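2-aminomuconate 6-semialdehyde dehydrogenase (Burkholderia cenocepacia, PDB 4U3W) probably catalyses the NAD-dependent oxidation of 2-aminomuconate 6-semialdehyde to 2-aminomuconate, as a tetrameric member of the aldehyde dehydrogenase family. Local coordinates at residues L23-I28 and D52-D57; A127-F132 and L178-V183; S152-Y157 and N499-I504; E367-V372 and T393-L398. All blocks are in the same frame, centred on the assembly; numbering follows the deposited sequence.

Contact 1. Residues L23-I28 and D52-D57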
loop_
_atom_site.group_PDB
_atom_site.type_symbol
_atom_site.label_atom_id
_atom_site.label_comp_id
_atom_site.label_asym_id
_atom_site.label_seq_id
_atom_site.Cartn_x
_atom_site.Cartn_y
_atom_site.Cartn_z
ATOM N N LEU A 23 17.283 15.158 -43.762
ATOM C CA LEU A 23 17.428 13.715 -43.619
ATOM C C LEU A 23 17.265 13.417 -42.146
ATOM O O LEU A 23 17.997 13.978 -41.326
ATOM C CB LEU A 23 18.804 13.220 -44.127
ATOM C CG LEU A 23 19.121 11.718 -44.022
ATOM C CD1 LEU A 23 18.198 10.977 -44.988
ATOM C CD2 LEU A 23 20.643 11.377 -44.366
ATOM N N LEU A 24 16.310 12.542 -41.833
ATOM C CA LEU A 24 16.053 12.099 -40.466
ATOM C C LEU A 24 16.825 10.807 -40.220
ATOM O O LEU A 24 16.558 9.759 -40.849
ATOM C CB LEU A 24 14.555 11.899 -40.210
ATOM C CG LEU A 24 13.667 13.150 -40.427
ATOM C CD1 LEU A 24 12.210 12.870 -40.038
ATOM C CD2 LEU A 24 14.161 14.324 -39.604
ATOM N N ARG A 25 17.782 10.921 -39.315
ATOM C CA ARG A 25 18.715 9.848 -38.982
ATOM C C ARG A 25 18.313 9.098 -37.704
ATOM O O ARG A 25 17.511 9.616 -36.879
ATOM C CB ARG A 25 20.130 10.443 -38.837
ATOM C CG ARG A 25 20.733 11.028 -40.156
ATOM C CD ARG A 25 22.086 11.708 -39.849
ATOM N NE ARG A 25 22.695 12.314 -41.040
ATOM C CZ ARG A 25 22.388 13.522 -41.500
ATOM N NH1 ARG A 25 21.483 14.271 -40.845
ATOM N NH2 ARG A 25 23.010 13.997 -42.593
ATOM N N HIS A 26 18.812 7.863 -37.585
ATOM C CA HIS A 26 18.745 7.084 -36.371
ATOM C C HIS A 26 19.622 7.751 -35.317
ATOM O O HIS A 26 20.513 8.539 -35.651
ATOM C CB HIS A 26 19.226 5.618 -36.584
ATOM C CG HIS A 26 18.712 5.014 -37.848
ATOM N ND1 HIS A 26 17.382 4.719 -38.045
ATOM C CD2 HIS A 26 19.367 4.695 -39.009
ATOM C CE1 HIS A 26 17.222 4.265 -39.292
ATOM N NE2 HIS A 26 18.419 4.205 -39.879
ATOM N N TYR A 27 19.401 7.401 -34.059
ATOM C CA TYR A 27 20.276 7.881 -32.981
ATOM C C TYR A 27 20.738 6.667 -32.217
ATOM O O TYR A 27 19.946 6.023 -31.534
ATOM C CB TYR A 27 19.563 8.879 -32.055
ATOM C CG TYR A 27 20.480 9.444 -30.963
ATOM C CD1 TYR A 27 21.431 10.410 -31.269
ATOM C CD2 TYR A 27 20.368 9.034 -29.634
ATOM C CE1 TYR A 27 22.294 10.945 -30.267
ATOM C CE2 TYR A 27 21.264 9.552 -28.588
ATOM C CZ TYR A 27 22.211 10.514 -28.951
ATOM O OH TYR A 27 23.072 11.075 -28.038
ATOM N N ILE A 28 22.019 6.302 -32.374
ATOM C CA ILE A 28 22.485 5.047 -31.788
ATOM C C ILE A 28 23.810 5.225 -31.053
ATOM O O ILE A 28 24.768 5.761 -31.625
ATOM C CB ILE A 28 22.609 3.966 -32.912
ATOM C CG1 ILE A 28 21.227 3.695 -33.562
ATOM C CG2 ILE A 28 23.241 2.687 -32.402
ATOM C CD1 ILE A 28 21.330 2.720 -34.815
ATOM N N ASP A 52 13.394 13.132 -46.068
ATOM C CA ASP A 52 13.728 11.715 -46.247
ATOM C C ASP A 52 14.091 11.106 -44.882
ATOM O O ASP A 52 14.736 11.750 -44.078
ATOM C CB ASP A 52 14.901 11.524 -47.205
ATOM C CG ASP A 52 14.615 12.070 -48.590
ATOM O OD1 ASP A 52 13.771 11.471 -49.294
ATOM O OD2 ASP A 52 15.214 13.108 -48.941
ATOM N N VAL A 53 13.705 9.851 -44.682
ATOM C CA VAL A 53 13.841 9.160 -43.401
ATOM C C VAL A 53 14.712 7.944 -43.653
ATOM O O VAL A 53 14.458 7.175 -44.602
ATOM C CB VAL A 53 12.470 8.701 -42.858
ATOM C CG1 VAL A 53 12.591 8.236 -41.415
ATOM C CG2 VAL A 53 11.403 9.853 -42.938
ATOM N N CYS A 54 15.738 7.748 -42.838
ATOM C CA CYS A 54 16.569 6.556 -43.005
ATOM C C CYS A 54 15.808 5.289 -42.591
ATOM O O CYS A 54 15.046 5.283 -41.620
ATOM C CB CYS A 54 17.858 6.697 -42.168
ATOM S SG CYS A 54 18.887 8.029 -42.789
ATOM N N GLU A 55 16.083 4.179 -43.246
ATOM C CA GLU A 55 15.410 2.915 -42.912
ATOM C C GLU A 55 16.353 1.907 -42.254
ATOM O O GLU A 55 17.326 1.435 -42.917
ATOM C CB GLU A 55 14.849 2.305 -44.197
ATOM C CG GLU A 55 14.230 0.921 -44.039
ATOM C CD GLU A 55 12.786 0.995 -43.471
ATOM O OE1 GLU A 55 11.996 1.891 -43.855
ATOM O OE2 GLU A 55 12.484 0.176 -42.596
ATOM N N ALA A 56 16.105 1.509 -41.010
ATOM C CA ALA A 56 17.078 0.585 -40.350
ATOM C C ALA A 56 16.903 -0.897 -40.773
ATOM O O ALA A 56 15.800 -1.458 -40.666
ATOM C CB ALA A 56 16.962 0.691 -38.825
ATOM N N ASP A 57 17.964 -1.530 -41.272
ATOM C CA ASP A 57 17.865 -2.949 -41.594
ATOM C C ASP A 57 18.189 -3.768 -40.335
ATOM O O ASP A 57 18.549 -3.209 -39.276
ATOM C CB ASP A 57 18.793 -3.340 -42.767
ATOM C CG ASP A 57 20.303 -3.206 -42.440
ATOM O OD1 ASP A 57 20.723 -3.333 -41.287
ATOM O OD2 ASP A 57 21.093 -2.996 -43.380
#

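Contact 2. Residues A127-F132 and L178-V183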
loop_
_atom_site.group_PDB
_atom_site.type_symbol
_atom_site.label_atom_id
_atom_site.label_comp_id
_atom_site.label_asym_id
_atom_site.label_seq_id
_atom_site.Cartn_x
_atom_site.Cartn_y
_atom_site.Cartn_z
ATOM N N ALA A 127 4.876 16.413 -19.507
ATOM C CA ALA A 127 4.364 15.973 -18.201
ATOM C C ALA A 127 4.644 14.487 -17.877
ATOM O O ALA A 127 4.784 14.109 -16.680
ATOM C CB ALA A 127 2.826 16.268 -18.117
ATOM N N ASN A 128 4.710 13.643 -18.914
ATOM C CA ASN A 128 5.058 12.226 -18.732
ATOM C C ASN A 128 6.416 12.089 -18.070
ATOM O O ASN A 128 6.562 11.284 -17.140
ATOM C CB ASN A 128 5.090 11.461 -20.057
ATOM C CG ASN A 128 3.692 11.097 -20.556
ATOM O OD1 ASN A 128 2.763 10.947 -19.761
ATOM N ND2 ASN A 128 3.527 11.000 -21.893
ATOM N N PHE A 129 7.392 12.882 -18.534
ATOM C CA PHE A 129 8.735 12.805 -17.931
ATOM C C PHE A 129 8.701 13.276 -16.451
ATOM O O PHE A 129 9.270 12.592 -15.588
ATOM C CB PHE A 129 9.750 13.608 -18.746
ATOM C CG PHE A 129 10.216 12.869 -19.989
ATOM C CD1 PHE A 129 11.155 11.854 -19.901
ATOM C CD2 PHE A 129 9.666 13.164 -21.227
ATOM C CE1 PHE A 129 11.547 11.151 -21.052
ATOM C CE2 PHE A 129 10.095 12.460 -22.382
ATOM C CZ PHE A 129 11.018 11.465 -22.263
ATOM N N ARG A 130 7.993 14.382 -16.161
ATOM C CA ARG A 130 7.985 14.920 -14.779
ATOM C C ARG A 130 7.242 13.988 -13.837
ATOM O O ARG A 130 7.632 13.800 -12.673
ATOM C CB ARG A 130 7.356 16.327 -14.732
ATOM C CG ARG A 130 8.067 17.276 -15.690
ATOM C CD ARG A 130 8.196 18.659 -15.103
ATOM N NE ARG A 130 8.552 19.654 -16.092
ATOM C CZ ARG A 130 9.798 20.068 -16.304
ATOM N NH1 ARG A 130 10.819 19.547 -15.593
ATOM N NH2 ARG A 130 10.021 21.021 -17.205
ATOM N N THR A 131 6.174 13.388 -14.347
ATOM C CA THR A 131 5.390 12.486 -13.539
ATOM C C THR A 131 6.143 11.260 -13.095
ATOM O O THR A 131 6.136 10.887 -11.920
ATOM C CB THR A 131 4.130 12.046 -14.297
ATOM O OG1 THR A 131 3.245 13.150 -14.324
ATOM C CG2 THR A 131 3.432 10.884 -13.573
ATOM N N PHE A 132 6.780 10.577 -14.033
ATOM C CA PHE A 132 7.506 9.399 -13.645
ATOM C C PHE A 132 8.776 9.733 -12.899
ATOM O O PHE A 132 9.241 8.916 -12.120
ATOM C CB PHE A 132 7.808 8.500 -14.872
ATOM C CG PHE A 132 6.575 7.782 -15.371
ATOM C CD1 PHE A 132 6.023 6.753 -14.626
ATOM C CD2 PHE A 132 5.905 8.224 -16.495
ATOM C CE1 PHE A 132 4.836 6.125 -15.048
ATOM C CE2 PHE A 132 4.731 7.609 -16.919
ATOM C CZ PHE A 132 4.211 6.550 -16.196
ATOM N N LEU A 178 2.406 9.384 -26.941
ATOM C CA LEU A 178 2.456 7.954 -26.695
ATOM C C LEU A 178 3.899 7.398 -26.705
ATOM O O LEU A 178 4.169 6.387 -26.054
ATOM C CB LEU A 178 1.574 7.230 -27.726
ATOM C CG LEU A 178 0.107 7.660 -27.491
ATOM C CD1 LEU A 178 -0.809 7.034 -28.525
ATOM C CD2 LEU A 178 -0.330 7.284 -26.069
ATOM N N PHE A 179 4.808 8.055 -27.405
ATOM C CA PHE A 179 6.248 7.691 -27.392
ATOM C C PHE A 179 6.789 7.954 -25.957
ATOM O O PHE A 179 7.344 7.075 -25.330
ATOM C CB PHE A 179 6.978 8.507 -28.478
ATOM C CG PHE A 179 8.384 8.078 -28.791
ATOM C CD1 PHE A 179 8.648 6.964 -29.572
ATOM C CD2 PHE A 179 9.440 8.851 -28.391
ATOM C CE1 PHE A 179 9.997 6.614 -29.926
ATOM C CE2 PHE A 179 10.782 8.508 -28.705
ATOM C CZ PHE A 179 11.057 7.401 -29.468
ATOM N N THR A 180 6.536 9.135 -25.411
ATOM C CA THR A 180 7.067 9.456 -24.090
ATOM C C THR A 180 6.363 8.710 -22.950
ATOM O O THR A 180 6.966 8.488 -21.891
ATOM C CB THR A 180 6.965 10.956 -23.788
ATOM O OG1 THR A 180 5.588 11.352 -23.847
ATOM C CG2 THR A 180 7.799 11.750 -24.810
ATOM N N TRP A 181 5.094 8.358 -23.163
ATOM C CA TRP A 181 4.345 7.551 -22.235
ATOM C C TRP A 181 5.107 6.230 -21.939
ATOM O O TRP A 181 5.030 5.708 -20.818
ATOM C CB TRP A 181 2.967 7.276 -22.837
ATOM C CG TRP A 181 2.118 6.299 -22.115
ATOM C CD1 TRP A 181 1.611 5.119 -22.621
ATOM C CD2 TRP A 181 1.624 6.398 -20.762
ATOM N NE1 TRP A 181 0.844 4.489 -21.661
ATOM C CE2 TRP A 181 0.849 5.237 -20.510
ATOM C CE3 TRP A 181 1.787 7.338 -19.740
ATOM C CZ2 TRP A 181 0.208 5.004 -19.278
ATOM C CZ3 TRP A 181 1.158 7.104 -18.500
ATOM C CH2 TRP A 181 0.382 5.940 -18.283
ATOM N N LYS A 182 5.865 5.728 -22.929
ATOM C CA LYS A 182 6.695 4.519 -22.737
ATOM C C LYS A 182 8.159 4.839 -22.416
ATOM O O LYS A 182 8.777 4.200 -21.523
ATOM C CB LYS A 182 6.670 3.623 -24.011
ATOM C CG LYS A 182 5.280 3.291 -24.519
ATOM C CD LYS A 182 4.428 2.705 -23.393
ATOM C CE LYS A 182 3.042 2.234 -23.894
ATOM N NZ LYS A 182 3.287 1.312 -25.097
ATOM N N VAL A 183 8.734 5.809 -23.118
ATOM C CA VAL A 183 10.151 6.117 -22.885
ATOM C C VAL A 183 10.386 6.580 -21.424
ATOM O O VAL A 183 11.349 6.154 -20.763
ATOM C CB VAL A 183 10.649 7.221 -23.871
ATOM C CG1 VAL A 183 12.123 7.645 -23.599
ATOM C CG2 VAL A 183 10.517 6.740 -25.321
#

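Contact 3. Residues S152-Y157 and N499-I504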
loop_
_atom_site.group_PDB
_atom_site.type_symbol
_atom_site.label_atom_id
_atom_site.label_comp_id
_atom_site.label_asym_id
_atom_site.label_seq_id
_atom_site.Cartn_x
_atom_site.Cartn_y
_atom_site.Cartn_z
ATOM N N SER A 152 12.511 -21.503 12.636
ATOM C CA SER A 152 13.424 -20.472 12.143
ATOM C C SER A 152 12.677 -19.198 11.730
ATOM O O SER A 152 11.470 -19.246 11.468
ATOM C CB SER A 152 14.242 -21.007 10.968
ATOM O OG SER A 152 13.400 -21.440 9.924
ATOM N N GLU A 153 13.397 -18.076 11.642
ATOM C CA GLU A 153 12.766 -16.814 11.240
ATOM C C GLU A 153 13.545 -16.209 10.086
ATOM O O GLU A 153 14.779 -16.326 10.000
ATOM C CB GLU A 153 12.653 -15.795 12.412
ATOM C CG GLU A 153 11.826 -14.511 11.994
ATOM C CD GLU A 153 11.691 -13.420 13.074
ATOM O OE1 GLU A 153 12.060 -13.683 14.248
ATOM O OE2 GLU A 153 11.254 -12.282 12.721
ATOM N N LEU A 154 12.816 -15.599 9.163
ATOM C CA LEU A 154 13.448 -15.053 7.973
ATOM C C LEU A 154 12.831 -13.711 7.722
ATOM O O LEU A 154 11.689 -13.465 8.112
ATOM C CB LEU A 154 13.272 -15.974 6.760
ATOM C CG LEU A 154 13.641 -17.442 6.989
ATOM C CD1 LEU A 154 12.428 -18.322 7.351
ATOM C CD2 LEU A 154 14.406 -17.939 5.769
ATOM N N ILE A 155 13.579 -12.830 7.083
ATOM C CA ILE A 155 12.998 -11.603 6.608
ATOM C C ILE A 155 12.991 -11.634 5.075
ATOM O O ILE A 155 13.898 -12.226 4.446
ATOM C CB ILE A 155 13.762 -10.360 7.139
ATOM C CG1 ILE A 155 15.234 -10.389 6.730
ATOM C CG2 ILE A 155 13.650 -10.296 8.692
ATOM C CD1 ILE A 155 16.007 -9.131 7.143
ATOM N N ASN A 156 11.970 -11.026 4.481
ATOM C CA ASN A 156 11.844 -10.907 3.037
ATOM C C ASN A 156 11.740 -9.458 2.661
ATOM O O ASN A 156 10.979 -8.717 3.294
ATOM C CB ASN A 156 10.577 -11.600 2.498
ATOM C CG ASN A 156 10.470 -13.060 2.891
ATOM O OD1 ASN A 156 10.798 -13.973 2.085
ATOM N ND2 ASN A 156 9.967 -13.311 4.113
ATOM N N TYR A 157 12.476 -9.015 1.652
ATOM C CA TYR A 157 12.095 -7.743 1.088
ATOM C C TYR A 157 12.164 -7.763 -0.446
ATOM O O TYR A 157 12.972 -8.518 -1.052
ATOM C CB TYR A 157 12.957 -6.622 1.664
ATOM C CG TYR A 157 14.441 -6.919 1.516
ATOM C CD1 TYR A 157 15.149 -7.571 2.527
ATOM C CD2 TYR A 157 15.117 -6.505 0.399
ATOM C CE1 TYR A 157 16.546 -7.876 2.361
ATOM C CE2 TYR A 157 16.537 -6.772 0.227
ATOM C CZ TYR A 157 17.225 -7.442 1.228
ATOM O OH TYR A 157 18.593 -7.671 1.031
ATOM N N ASN A 499 12.446 -11.099 -4.800
ATOM C CA ASN A 499 12.232 -11.300 -3.375
ATOM C C ASN A 499 13.541 -11.839 -2.753
ATOM O O ASN A 499 14.035 -12.888 -3.184
ATOM C CB ASN A 499 11.063 -12.254 -3.134
ATOM C CG ASN A 499 10.697 -12.365 -1.649
ATOM O OD1 ASN A 499 10.346 -11.371 -1.008
ATOM N ND2 ASN A 499 10.802 -13.566 -1.097
ATOM N N VAL A 500 14.132 -11.072 -1.841
ATOM C CA VAL A 500 15.336 -11.465 -1.126
ATOM C C VAL A 500 14.913 -11.969 0.265
ATOM O O VAL A 500 14.279 -11.215 1.037
ATOM C CB VAL A 500 16.350 -10.325 -0.990
ATOM C CG1 VAL A 500 17.543 -10.727 -0.072
ATOM C CG2 VAL A 500 16.785 -9.790 -2.355
ATOM N N CYS A 501 15.225 -13.239 0.539
ATOM C CA CYS A 501 14.777 -13.944 1.716
ATOM C C CYS A 501 15.976 -14.347 2.571
ATOM O O CYS A 501 16.751 -15.203 2.167
ATOM C CB CYS A 501 13.957 -15.189 1.312
ATOM S SG CYS A 501 13.249 -16.116 2.690
ATOM N N VAL A 502 16.107 -13.740 3.758
ATOM C CA VAL A 502 17.294 -13.857 4.578
ATOM C C VAL A 502 16.987 -14.546 5.917
ATOM O O VAL A 502 16.161 -14.051 6.704
ATOM C CB VAL A 502 17.925 -12.449 4.906
ATOM C CG1 VAL A 502 19.149 -12.615 5.774
ATOM C CG2 VAL A 502 18.239 -11.630 3.617
ATOM N N ARG A 503 17.651 -15.666 6.192
ATOM C CA ARG A 503 17.446 -16.339 7.478
ATOM C C ARG A 503 18.102 -15.504 8.569
ATOM O O ARG A 503 19.213 -15.035 8.355
ATOM C CB ARG A 503 18.025 -17.764 7.460
ATOM C CG ARG A 503 17.813 -18.441 8.811
ATOM C CD ARG A 503 18.170 -19.930 8.806
ATOM N NE ARG A 503 17.893 -20.455 10.151
ATOM C CZ ARG A 503 18.399 -21.582 10.671
ATOM N NH1 ARG A 503 19.209 -22.367 9.962
ATOM N NH2 ARG A 503 18.065 -21.917 11.918
ATOM N N ILE A 504 17.433 -15.245 9.698
ATOM C CA ILE A 504 18.102 -14.467 10.741
ATOM C C ILE A 504 18.149 -15.250 12.070
ATOM O O ILE A 504 18.802 -14.817 13.024
ATOM C CB ILE A 504 17.436 -13.075 10.979
ATOM C CG1 ILE A 504 15.988 -13.222 11.446
ATOM C CG2 ILE A 504 17.485 -12.239 9.656
ATOM C CD1 ILE A 504 15.307 -11.905 11.999
#

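Contact 4. Residues E367-V372 and T393-L398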
loop_
_atom_site.group_PDB
_atom_site.type_symbol
_atom_site.label_atom_id
_atom_site.label_comp_id
_atom_site.label_asym_id
_atom_site.label_seq_id
_atom_site.Cartn_x
_atom_site.Cartn_y
_atom_site.Cartn_z
ATOM N N GLU A 367 -24.603 -1.684 -45.730
ATOM C CA GLU A 367 -25.205 -2.370 -44.593
ATOM C C GLU A 367 -26.512 -1.681 -44.172
ATOM O O GLU A 367 -27.161 -2.125 -43.217
ATOM C CB GLU A 367 -24.236 -2.444 -43.384
ATOM C CG GLU A 367 -23.018 -3.323 -43.616
ATOM C CD GLU A 367 -22.186 -3.624 -42.368
ATOM O OE1 GLU A 367 -21.790 -2.690 -41.625
ATOM O OE2 GLU A 367 -21.895 -4.826 -42.155
ATOM N N GLY A 368 -26.891 -0.604 -44.869
ATOM C CA GLY A 368 -28.180 0.042 -44.626
ATOM C C GLY A 368 -28.202 1.258 -43.700
ATOM O O GLY A 368 -29.267 1.642 -43.178
ATOM N N ALA A 369 -27.027 1.865 -43.487
ATOM C CA ALA A 369 -26.905 3.045 -42.611
ATOM C C ALA A 369 -27.558 4.280 -43.247
ATOM O O ALA A 369 -27.550 4.441 -44.478
ATOM C CB ALA A 369 -25.404 3.341 -42.280
ATOM N N THR A 370 -28.140 5.116 -42.399
ATOM C CA THR A 370 -28.574 6.467 -42.740
ATOM C C THR A 370 -27.438 7.436 -42.469
ATOM O O THR A 370 -26.974 7.515 -41.324
ATOM C CB THR A 370 -29.776 6.877 -41.884
ATOM O OG1 THR A 370 -30.892 6.047 -42.214
ATOM C CG2 THR A 370 -30.127 8.343 -42.090
ATOM N N VAL A 371 -27.009 8.197 -43.472
ATOM C CA VAL A 371 -25.908 9.144 -43.277
ATOM C C VAL A 371 -26.451 10.482 -42.815
ATOM O O VAL A 371 -26.967 11.262 -43.608
ATOM C CB VAL A 371 -25.078 9.365 -44.557
ATOM C CG1 VAL A 371 -23.940 10.348 -44.296
ATOM C CG2 VAL A 371 -24.534 8.031 -45.078
ATOM N N VAL A 372 -26.319 10.732 -41.513
ATOM C CA VAL A 372 -26.850 11.943 -40.895
ATOM C C VAL A 372 -26.015 13.157 -41.302
ATOM O O VAL A 372 -26.545 14.208 -41.604
ATOM C CB VAL A 372 -26.872 11.804 -39.346
ATOM C CG1 VAL A 372 -27.177 13.137 -38.686
ATOM C CG2 VAL A 372 -27.893 10.722 -38.917
ATOM N N THR A 393 -18.443 12.247 -39.544
ATOM C CA THR A 393 -19.553 11.442 -40.057
ATOM C C THR A 393 -20.368 10.846 -38.913
ATOM O O THR A 393 -19.807 10.431 -37.918
ATOM C CB THR A 393 -19.005 10.331 -40.995
ATOM O OG1 THR A 393 -18.305 10.964 -42.069
ATOM C CG2 THR A 393 -20.095 9.442 -41.551
ATOM N N ILE A 394 -21.695 10.886 -39.039
ATOM C CA ILE A 394 -22.611 10.277 -38.079
ATOM C C ILE A 394 -23.545 9.317 -38.833
ATOM O O ILE A 394 -24.119 9.692 -39.844
ATOM C CB ILE A 394 -23.460 11.366 -37.349
ATOM C CG1 ILE A 394 -22.585 12.346 -36.545
ATOM C CG2 ILE A 394 -24.555 10.755 -36.464
ATOM C CD1 ILE A 394 -23.432 13.608 -36.121
ATOM N N TRP A 395 -23.678 8.080 -38.344
ATOM C CA TRP A 395 -24.631 7.097 -38.892
ATOM C C TRP A 395 -25.735 6.748 -37.882
ATOM O O TRP A 395 -25.522 6.846 -36.666
ATOM C CB TRP A 395 -23.937 5.807 -39.260
ATOM C CG TRP A 395 -22.912 5.928 -40.350
ATOM C CD1 TRP A 395 -23.011 6.657 -41.495
ATOM C CD2 TRP A 395 -21.614 5.309 -40.368
ATOM N NE1 TRP A 395 -21.848 6.527 -42.231
ATOM C CE2 TRP A 395 -20.983 5.701 -41.560
ATOM C CE3 TRP A 395 -20.944 4.450 -39.495
ATOM C CZ2 TRP A 395 -19.705 5.278 -41.895
ATOM C CZ3 TRP A 395 -19.678 4.037 -39.816
ATOM C CH2 TRP A 395 -19.076 4.437 -41.022
ATOM N N THR A 396 -26.891 6.318 -38.397
ATOM C CA THR A 396 -27.873 5.581 -37.608
ATOM C C THR A 396 -28.431 4.362 -38.379
ATOM O O THR A 396 -28.111 4.162 -39.563
ATOM C CB THR A 396 -29.084 6.493 -37.174
ATOM O OG1 THR A 396 -29.664 7.083 -38.335
ATOM C CG2 THR A 396 -28.634 7.610 -36.247
ATOM N N GLY A 397 -29.262 3.545 -37.726
ATOM C CA GLY A 397 -29.975 2.485 -38.448
ATOM C C GLY A 397 -29.286 1.141 -38.590
ATOM O O GLY A 397 -29.835 0.233 -39.176
ATOM N N LEU A 398 -28.088 0.979 -38.052
ATOM C CA LEU A 398 -27.393 -0.315 -38.163
ATOM C C LEU A 398 -27.631 -1.211 -36.925
ATOM O O LEU A 398 -27.655 -0.719 -35.799
ATOM C CB LEU A 398 -25.899 -0.077 -38.372
ATOM C CG LEU A 398 -25.525 0.688 -39.647
ATOM C CD1 LEU A 398 -24.028 1.021 -39.660
ATOM C CD2 LEU A 398 -25.885 -0.174 -40.882
HETATM O O HOH W 1 -29.369 -2.053 -41.230
#

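Contact 1. Residues L23-I28 and D52-D57
L23 carries its CG trans to the backbone N (chi1 179°), and C54 holds SG on the side of its own N, away from its carbonyl carbon (chi1 -66°); together these torsions bring the L23 methyl CD1 to 3.7 Å from C54 SG. The same leucine branch lies alongside the CB of D52, its partner in the pairing. Between the backbones two parallel beta bridges, L23 with D52 and L24 with V53, are closed by two nearly straight bonds: L24 N to D52 O at 2.9 Å and C54 N to L24 O, also at 2.9 Å. L24 thus uses both its N-H and its carbonyl on the neighbouring strand. On the other side of the sheet, L24 CD1 and V53 CG2 stand more loosely, 4.3 Å apart. Beyond this short pairing the chains diverge, and the H26 imidazole lies between them. H26 NE2 packs 3.4 Å from C54 CB. On the A56 side, H26 CE1 lies 3.6 Å from A56 CB. Both ring nitrogens have partners elsewhere, ND1 with the backbone N of H226 and NE2 with S35 OG, which should fix the rotation of the ring. D52 likewise turns its carboxylate to K49 in a salt bridge. The two strands are the central pair of a four-stranded mixed sheet built by the N-terminal part of the aldehyde dehydrogenase chain, flanked by strand 31-33 beside 23-28 and by strand 38-42 beside 49-54. Helix 58-76, N-capped by D57, lays L60 against H26 and V61 against A56.

Contact 2. Residues A127-F132 and L178-V183
The polar part of the contact is one bond: N128 ND2 donates to T180 OG1 over 2.9 Å, almost straight and with the hydroxyl oxygen lying in the plane of the amide. T180 OG1 sits between its own backbone N and carbonyl carbon (chi1 60°), and from there it is also hydrogen-bonded to the preceding turn of its helix, at L176 O and L177 O. The side chains of N128 and T180 cross at about a right angle. The other end of the amide, OD1, comes up to the edge of the W181 indole, 3.7 Å from CE3. Two helices of the aldehyde dehydrogenase fold, 114-138 and 175-188, meet here nearly parallel, their local axes 18° apart and 8.8 Å from each other at closest approach. The apolar contacts are made by F129 and F132. F129 brings CE2 to 3.4 Å from T180 CG2, and its CZ lies 4.2 Å from V183 CG1; L88, I91 and I95 of helix 81-96 also pack on this ring. F132 meets the indole with CZ 3.9 Å from W181 CZ3, the planes 55° apart and the centroids separated by 5.8 Å, an oblique aromatic pair. W181 CZ3 lies at the edge of the F132 ring, near its plane, while the indole NE1 is hydrogen-bonded to E272 OE2.

Contact 3. Residues S152-Y157 and N499-I504
Y157 and V500 lie side by side and point the same way from a hydrogen-bonded antiparallel pair, with V500 CB over one face of the phenol ring, 4.0 Å from its centroid in a CH-pi contact. Y157 CG sits between its backbone N and carbonyl carbon (chi1 53°), a torsion that folds the ring across the neighbouring strand, and V500 CG1 comes to 3.5 Å from CZ. I155 and V502 repeat this alignment on the same face, CG1 to CB 3.8 Å; I504 instead crosses I155 at about a right angle, its CD1 4.0 Å from I155 CG2. On the opposite face the amides of N156 and N499 are nearly coplanar, 12° apart, and N499 ND2 donates to N156 OD1 over 3.2 Å. N499 OD1 is buried without a partner, whereas N156 ND2 is held by T146 OG1 and F144 O. Next to this pair, L154 CD2 rests 3.8 Å from C501 SG. Five backbone bonds, from I504 N-E153 O to V500 N-Y157 O, knit the strands together. Strand 141-147 flanks 153-169, and 495-503 pairs in parallel with a strand of the second subunit, so the sheet continues across the interface, consistent with the oligomerisation sheet of this family; H449 of that subunit bonds Y157 OH, and Y143 of the fourth subunit stacks on the Y157 ring.

Contact 4. Residues E367-V372 and T393-L398
A369 CB packs against the L398 side chain, 3.7 Å from CG, where edge strand 370-373 pairs antiparallel with 393-396 in a seven-stranded mixed sheet of the aldehyde dehydrogenase fold. This is the close part: L398 CD2 comes to 3.5 Å from A369 N, and the A369 methyl also faces W395 CG. The indole meets F361 and A364 of helix 351-366. At its exposed margin V371, side by side with W395 in a non-hydrogen-bonded pair, sets CG2 at the ring edge, 4.1 Å from CD1. On the other face, under helix 319-331, V372 CB touches I394 CG2 at 3.8 Å. T396 joins them there, packing on F319; its OG1, set between the backbone N and carbonyl carbon (chi1 55°), meets CB of the exposed T370 at 3.6 Å. Three backbone bonds join the strands: T370 and T396 exchange N-H and carbonyl in both directions, and V372 N reaches I394 O at 145°, the most bent of the three. The solvent side is the end where the chains leave the strands. There G368 closes helix 351-366 in a Schellman motif, and G397 also has positive phi. The E367 carboxylate accepts from the backbone N atoms of R403 and C404, and the E367 backbone carbonyl is joined to the other segment by one water, which donates to E367 O at 3.0 Å and to G397 O at 3.1 Å.

In the fold
Contact 1 closes before any of the others opens along the chain, and its four-stranded sheet is separate from those of contacts 3 and 4. Contacts 2 and 3 alternate: strand 153-169 of contact 3 leads into helix 175-188 of contact 2, and their centres are 36 Å apart. Contact 4 falls within the long span between the two segments of contact 3, yet lies about 64 Å from it between centres, on the opposite side of the chain's centre. Contact 2 is the most central, 11 Å from that point. Of the four, contact 3 alone touches other subunits, so it ties the monomer into the tetramer.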